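PDB 2QMI: Pbp related beta-lactamase from Pyrococcus abyssi, which probably acts as a self-compartmentalizing serine peptidase of the penicillin-binding protein and beta-lactamase superfamily, working as an octamer. Local coordinates for residues Arg254-Ser257 with Ile258-Glu262; Gly347-Pro350 with Glu351-Leu354. All coordinates share one frame; numbering follows the deposited sequence.

Interaction 1 (Arg254-Ser257 with Ile258-Glu262); sequences RDES and IVSKE
Glu-256 reaches across a tight loop to the first turn of helix 261-267 and lays its carboxylate against Lys-261. The loop links helix 241-252, which ends in a Schellman motif with Arg-254 at its C-prime position, to that next helix, and the chain turns back sharply, the end-to-end directions of 254-257 and 258-262 being 140° apart. OE2 of Glu-256 takes the backbone N-H of Lys-261 at 2.9 Å on its anti lone pair, with an almost straight N-H...O angle of 165°. The glutamate can span the gap because its chain is extended beyond CG (chi2 174°). The two side chains cross at an angle, Lys-261 CG lying 3.2 Å from Glu-256 OE2, yet the ammonium turns away at chi4 and pairs instead with Glu-262, NZ to OE2 2.6 Å. Ser-260, at the N-cap position, makes no capping bond; its hydroxyl is bonded to Glu-74 of helix 61-74. Val-259 packs on Leu-67, Lys-71 and Glu-74 of that helix; Ile-258 lies on Lys-71 and on Met-250 of helix 241-252, its CD1 still against Ser-257. At the bend, a water accepts from Ile-258 N at 2.6 Å and can donate to Asp-255 O, 2.9 Å away, one of several acceptors competing for its protons. Within 254-257, Asp-255 holds Ser-257 with both carboxylate oxygens: Ser-257 N meets OD1 from above the carboxylate plane, closing an Asx turn, while OD2 receives the Ser-257 OG hydroxyl on its syn lone pair at 2.6 Å.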
ATOM      1  N   ARG A 254     -23.060 -33.935  48.508  1.00 29.15           N
ATOM      2  CA  ARG A 254     -24.126 -34.778  47.991  1.00 28.28           C
ATOM      3  C   ARG A 254     -25.432 -34.473  48.700  1.00 28.83           C
ATOM      4  O   ARG A 254     -26.150 -35.377  49.151  1.00 28.94           O
ATOM      5  CB  ARG A 254     -23.748 -36.248  48.144  1.00 29.49           C
ATOM      6  CG  ARG A 254     -22.383 -36.564  47.543  1.00 29.12           C
ATOM      7  CD  ARG A 254     -22.245 -38.040  47.246  1.00 28.80           C
ATOM      8  NE  ARG A 254     -21.012 -38.364  46.526  1.00 29.44           N
ATOM      9  CZ  ARG A 254     -20.544 -37.697  45.470  1.00 28.49           C
ATOM     10  NH1 ARG A 254     -21.189 -36.634  44.991  1.00 28.08           N
ATOM     11  NH2 ARG A 254     -19.444 -38.121  44.864  1.00 29.01           N
ATOM     12  N   ASP A 255     -25.720 -33.176  48.802  1.00 28.40           N
ATOM     13  CA  ASP A 255     -26.937 -32.686  49.430  1.00 27.69           C
ATOM     14  C   ASP A 255     -28.134 -33.031  48.535  1.00 27.78           C
ATOM     15  O   ASP A 255     -28.024 -33.007  47.304  1.00 25.83           O
ATOM     16  CB  ASP A 255     -26.815 -31.175  49.641  1.00 29.33           C
ATOM     17  CG  ASP A 255     -28.072 -30.431  49.270  1.00 31.33           C
ATOM     18  OD1 ASP A 255     -28.451 -30.472  48.076  1.00 33.00           O
ATOM     19  OD2 ASP A 255     -28.678 -29.808  50.165  1.00 31.33           O
ATOM     20  N   GLU A 256     -29.278 -33.329  49.152  1.00 26.88           N
ATOM     21  CA  GLU A 256     -30.466 -33.726  48.401  1.00 27.36           C
ATOM     22  C   GLU A 256     -31.622 -32.726  48.315  1.00 27.37           C
ATOM     23  O   GLU A 256     -32.787 -33.122  48.261  1.00 27.61           O
ATOM     24  CB  GLU A 256     -30.968 -35.068  48.955  1.00 26.09           C
ATOM     25  CG  GLU A 256     -29.902 -36.160  48.895  1.00 27.82           C
ATOM     26  CD  GLU A 256     -30.319 -37.457  49.560  1.00 29.68           C
ATOM     27  OE1 GLU A 256     -30.603 -37.431  50.782  1.00 31.47           O
ATOM     28  OE2 GLU A 256     -30.352 -38.504  48.866  1.00 28.56           O
ATOM     29  N   SER A 257     -31.304 -31.439  48.287  1.00 28.94           N
ATOM     30  CA  SER A 257     -32.325 -30.404  48.188  1.00 30.43           C
ATOM     31  C   SER A 257     -32.971 -30.395  46.797  1.00 30.31           C
ATOM     32  O   SER A 257     -34.102 -29.926  46.642  1.00 31.02           O
ATOM     33  CB  SER A 257     -31.719 -29.013  48.436  1.00 32.81           C
ATOM     34  OG  SER A 257     -31.116 -28.909  49.713  1.00 36.61           O
ATOM     35  N   ILE A 258     -32.253 -30.902  45.791  1.00 28.42           N
ATOM     36  CA  ILE A 258     -32.764 -30.909  44.413  1.00 25.92           C
ATOM     37  C   ILE A 258     -33.130 -32.307  43.930  1.00 24.59           C
ATOM     38  O   ILE A 258     -34.183 -32.507  43.323  1.00 25.29           O
ATOM     39  CB  ILE A 258     -31.722 -30.306  43.425  1.00 24.89           C
ATOM     40  CG1 ILE A 258     -31.053 -29.077  44.052  1.00 23.84           C
ATOM     41  CG2 ILE A 258     -32.406 -29.917  42.102  1.00 22.91           C
ATOM     42  CD1 ILE A 258     -32.021 -28.014  44.501  1.00 23.39           C
ATOM     43  N   VAL A 259     -32.239 -33.263  44.180  1.00 24.17           N
ATOM     44  CA  VAL A 259     -32.450 -34.655  43.791  1.00 22.87           C
ATOM     45  C   VAL A 259     -31.751 -35.561  44.795  1.00 23.48           C
ATOM     46  O   VAL A 259     -30.879 -35.115  45.540  1.00 21.95           O
ATOM     47  CB  VAL A 259     -31.854 -34.975  42.384  1.00 22.43           C
ATOM     48  CG1 VAL A 259     -32.495 -34.099  41.319  1.00 21.47           C
ATOM     49  CG2 VAL A 259     -30.340 -34.793  42.400  1.00 21.77           C
ATOM     50  N   SER A 260     -32.138 -36.836  44.805  1.00 24.64           N
ATOM     51  CA  SER A 260     -31.523 -37.824  45.686  1.00 24.62           C
ATOM     52  C   SER A 260     -30.085 -38.071  45.231  1.00 24.56           C
ATOM     53  O   SER A 260     -29.739 -37.856  44.066  1.00 24.50           O
ATOM     54  CB  SER A 260     -32.306 -39.141  45.645  1.00 24.91           C
ATOM     55  OG  SER A 260     -33.611 -38.979  46.175  1.00 25.42           O
ATOM     56  N   LYS A 261     -29.257 -38.525  46.163  1.00 25.37           N
ATOM     57  CA  LYS A 261     -27.850 -38.801  45.911  1.00 26.17           C
ATOM     58  C   LYS A 261     -27.640 -39.830  44.813  1.00 27.54           C
ATOM     59  O   LYS A 261     -26.623 -39.807  44.116  1.00 28.31           O
ATOM     60  CB  LYS A 261     -27.184 -39.279  47.204  1.00 27.39           C
ATOM     61  CG  LYS A 261     -27.953 -40.393  47.919  1.00 28.96           C
ATOM     62  CD  LYS A 261     -27.415 -40.613  49.329  1.00 30.77           C
ATOM     63  CE  LYS A 261     -28.403 -41.406  50.184  1.00 32.03           C
ATOM     64  NZ  LYS A 261     -28.675 -42.751  49.606  1.00 33.36           N
ATOM     65  N   GLU A 262     -28.595 -40.735  44.662  1.00 28.13           N
ATOM     66  CA  GLU A 262     -28.496 -41.761  43.633  1.00 28.74           C
ATOM     67  C   GLU A 262     -28.415 -41.094  42.261  1.00 28.44           C
ATOM     68  O   GLU A 262     -27.794 -41.621  41.341  1.00 27.58           O
ATOM     69  CB  GLU A 262     -29.711 -42.695  43.682  1.00 29.48           C
ATOM     70  CG  GLU A 262     -29.781 -43.618  44.906  1.00 31.94           C
ATOM     71  CD  GLU A 262     -29.682 -42.881  46.237  1.00 32.98           C
ATOM     72  OE1 GLU A 262     -30.341 -41.823  46.406  1.00 33.47           O
ATOM     73  OE2 GLU A 262     -28.949 -43.371  47.126  1.00 34.54           O
TER
HETATM   74  O   HOH W   1     -29.877 -31.962  45.333  1.00 25.61           O

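Interaction 2 (Gly347-Pro350 with Glu351-Leu354); sequences GKNP and EKEL
The backbone oxygen of Asn-349 is gripped by two N-H groups of the short helix 350-353, those of Glu-353 at 3.0 Å and Lys-352 at 3.2 Å. They arrive from different directions: the Glu-353 donor lies nearly in line with the C=O bond (162°), whereas the Lys-352 donor stands above the carbonyl plane, 57° out of it. Asn-349 is the N-cap residue, and its side chain adds a capping bond. With CG anti to the backbone N (chi1 -174°), the side chain swings forward; Asn-349 OD1 to Glu-351 N is a short 2.8 Å, but the bent N-H...O geometry makes the bond weak. Asn-349 OD1 also lies 3.1 Å from Glu-351 CB. The Glu-351 carboxylate is directed outside the turn, OE2 being hydrogen-bonded to Tyr-340 of helix 334-345. Pro-350, the first residue of the helix, accepts from Leu-354 N at its O, 3.1 Å away, while its ring packs CB against Leu-354 CD1 at 3.8 Å. That ring also rests on Tyr-340, Ala-343 and Leu-344 of helix 334-345, so the new helix starts against the one just ended by a Schellman motif at Gly-347. The N-H groups of Glu-351, Lys-352 and Glu-353 all find acceptors on the N-cap residue Asn-349, that of Glu-351 weakly, which is consistent with Asn-349 helping, through main chain and side chain alike, to define the start of the helix.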
ATOM      1  N   GLY A 347      -1.916 -30.989  47.808  1.00 27.33           N
ATOM      2  CA  GLY A 347      -0.534 -31.105  48.236  1.00 28.53           C
ATOM      3  C   GLY A 347       0.462 -31.504  47.160  1.00 28.95           C
ATOM      4  O   GLY A 347       1.545 -32.000  47.474  1.00 29.75           O
ATOM      5  N   LYS A 348       0.111 -31.296  45.895  1.00 29.66           N
ATOM      6  CA  LYS A 348       1.017 -31.635  44.797  1.00 29.82           C
ATOM      7  C   LYS A 348       1.552 -30.390  44.096  1.00 29.32           C
ATOM      8  O   LYS A 348       0.872 -29.366  44.042  1.00 29.64           O
ATOM      9  CB  LYS A 348       0.308 -32.517  43.769  1.00 29.87           C
ATOM     10  CG  LYS A 348      -0.086 -33.877  44.305  1.00 30.95           C
ATOM     11  CD  LYS A 348      -0.224 -34.876  43.182  1.00 31.67           C
ATOM     12  CE  LYS A 348      -0.148 -36.297  43.723  1.00 32.05           C
ATOM     13  NZ  LYS A 348      -1.118 -36.442  44.829  1.00 32.59           N
ATOM     14  N   ASN A 349       2.767 -30.485  43.560  1.00 28.24           N
ATOM     15  CA  ASN A 349       3.378 -29.365  42.847  1.00 29.60           C
ATOM     16  C   ASN A 349       2.825 -29.311  41.416  1.00 27.82           C
ATOM     17  O   ASN A 349       3.108 -30.187  40.590  1.00 25.95           O
ATOM     18  CB  ASN A 349       4.901 -29.520  42.793  1.00 32.25           C
ATOM     19  CG  ASN A 349       5.585 -28.303  42.193  1.00 35.09           C
ATOM     20  OD1 ASN A 349       5.002 -27.599  41.356  1.00 36.06           O
ATOM     21  ND2 ASN A 349       6.829 -28.049  42.604  1.00 37.01           N
ATOM     22  N   PRO A 350       2.044 -28.267  41.102  1.00 26.86           N
ATOM     23  CA  PRO A 350       1.459 -28.123  39.766  1.00 26.25           C
ATOM     24  C   PRO A 350       2.519 -27.936  38.692  1.00 26.73           C
ATOM     25  O   PRO A 350       2.390 -28.446  37.578  1.00 26.21           O
ATOM     26  CB  PRO A 350       0.568 -26.897  39.918  1.00 25.56           C
ATOM     27  CG  PRO A 350       1.367 -26.041  40.855  1.00 26.06           C
ATOM     28  CD  PRO A 350       1.828 -27.045  41.901  1.00 27.18           C
ATOM     29  N   GLU A 351       3.568 -27.202  39.040  1.00 26.89           N
ATOM     30  CA  GLU A 351       4.664 -26.928  38.121  1.00 28.77           C
ATOM     31  C   GLU A 351       5.320 -28.204  37.580  1.00 28.89           C
ATOM     32  O   GLU A 351       6.085 -28.150  36.615  1.00 29.37           O
ATOM     33  CB  GLU A 351       5.725 -26.064  38.821  1.00 30.61           C
ATOM     34  CG  GLU A 351       5.218 -24.722  39.375  1.00 33.66           C
ATOM     35  CD  GLU A 351       4.938 -23.698  38.282  1.00 36.93           C
ATOM     36  OE1 GLU A 351       5.748 -23.604  37.329  1.00 38.67           O
ATOM     37  OE2 GLU A 351       3.923 -22.971  38.373  1.00 37.55           O
ATOM     38  N   LYS A 352       5.017 -29.351  38.183  1.00 28.72           N
ATOM     39  CA  LYS A 352       5.614 -30.615  37.742  1.00 29.07           C
ATOM     40  C   LYS A 352       4.611 -31.723  37.427  1.00 28.51           C
ATOM     41  O   LYS A 352       4.924 -32.641  36.662  1.00 27.82           O
ATOM     42  CB  LYS A 352       6.596 -31.139  38.804  1.00 30.64           C
ATOM     43  CG  LYS A 352       7.821 -30.254  39.041  1.00 33.01           C
ATOM     44  CD  LYS A 352       8.841 -30.941  39.963  1.00 34.82           C
ATOM     45  CE  LYS A 352      10.134 -30.116  40.086  1.00 35.43           C
ATOM     46  NZ  LYS A 352      11.213 -30.840  40.834  1.00 36.30           N
ATOM     47  N   GLU A 353       3.419 -31.642  38.018  1.00 27.16           N
ATOM     48  CA  GLU A 353       2.382 -32.662  37.824  1.00 26.95           C
ATOM     49  C   GLU A 353       1.359 -32.358  36.726  1.00 26.12           C
ATOM     50  O   GLU A 353       0.673 -33.264  36.253  1.00 25.58           O
ATOM     51  CB  GLU A 353       1.637 -32.904  39.146  1.00 28.48           C
ATOM     52  CG  GLU A 353       2.527 -33.347  40.306  1.00 31.10           C
ATOM     53  CD  GLU A 353       2.546 -34.849  40.501  1.00 33.23           C
ATOM     54  OE1 GLU A 353       1.517 -35.406  40.932  1.00 34.25           O
ATOM     55  OE2 GLU A 353       3.591 -35.481  40.225  1.00 35.18           O
ATOM     56  N   LEU A 354       1.235 -31.093  36.335  1.00 24.80           N
ATOM     57  CA  LEU A 354       0.285 -30.714  35.290  1.00 23.68           C
ATOM     58  C   LEU A 354       1.012 -30.505  33.966  1.00 23.34           C
ATOM     59  O   LEU A 354       1.710 -29.512  33.779  1.00 23.43           O
ATOM     60  CB  LEU A 354      -0.458 -29.436  35.684  1.00 21.90           C
ATOM     61  CG  LEU A 354      -1.311 -29.502  36.955  1.00 21.30           C
ATOM     62  CD1 LEU A 354      -1.877 -28.123  37.238  1.00 19.55           C
ATOM     63  CD2 LEU A 354      -2.435 -30.542  36.794  1.00 20.08           C
TER

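How the interactions relate
Both contacts are helix-to-helix junctions, and they come in series along the chain, 254-262 before 347-354. Their centres lie 33 Å apart and their nearest atoms about 18 Å, so they do not touch. Interaction 1 joins helices 241-252 and 261-267 within the beta-lactamase-like part, beside helix 61-74. Interaction 2 follows helix 334-345 and lies near where the beta-lactamase family gives way to the octamerisation family, whose eight-stranded barrel begins at strand 368-371. In each case the earlier helix ends in a Schellman motif and a new one starts within a few residues: interaction 1 belongs to the beta-lactamase-like part, while interaction 2 leads by helices 350-353 and 355-364 toward the barrel.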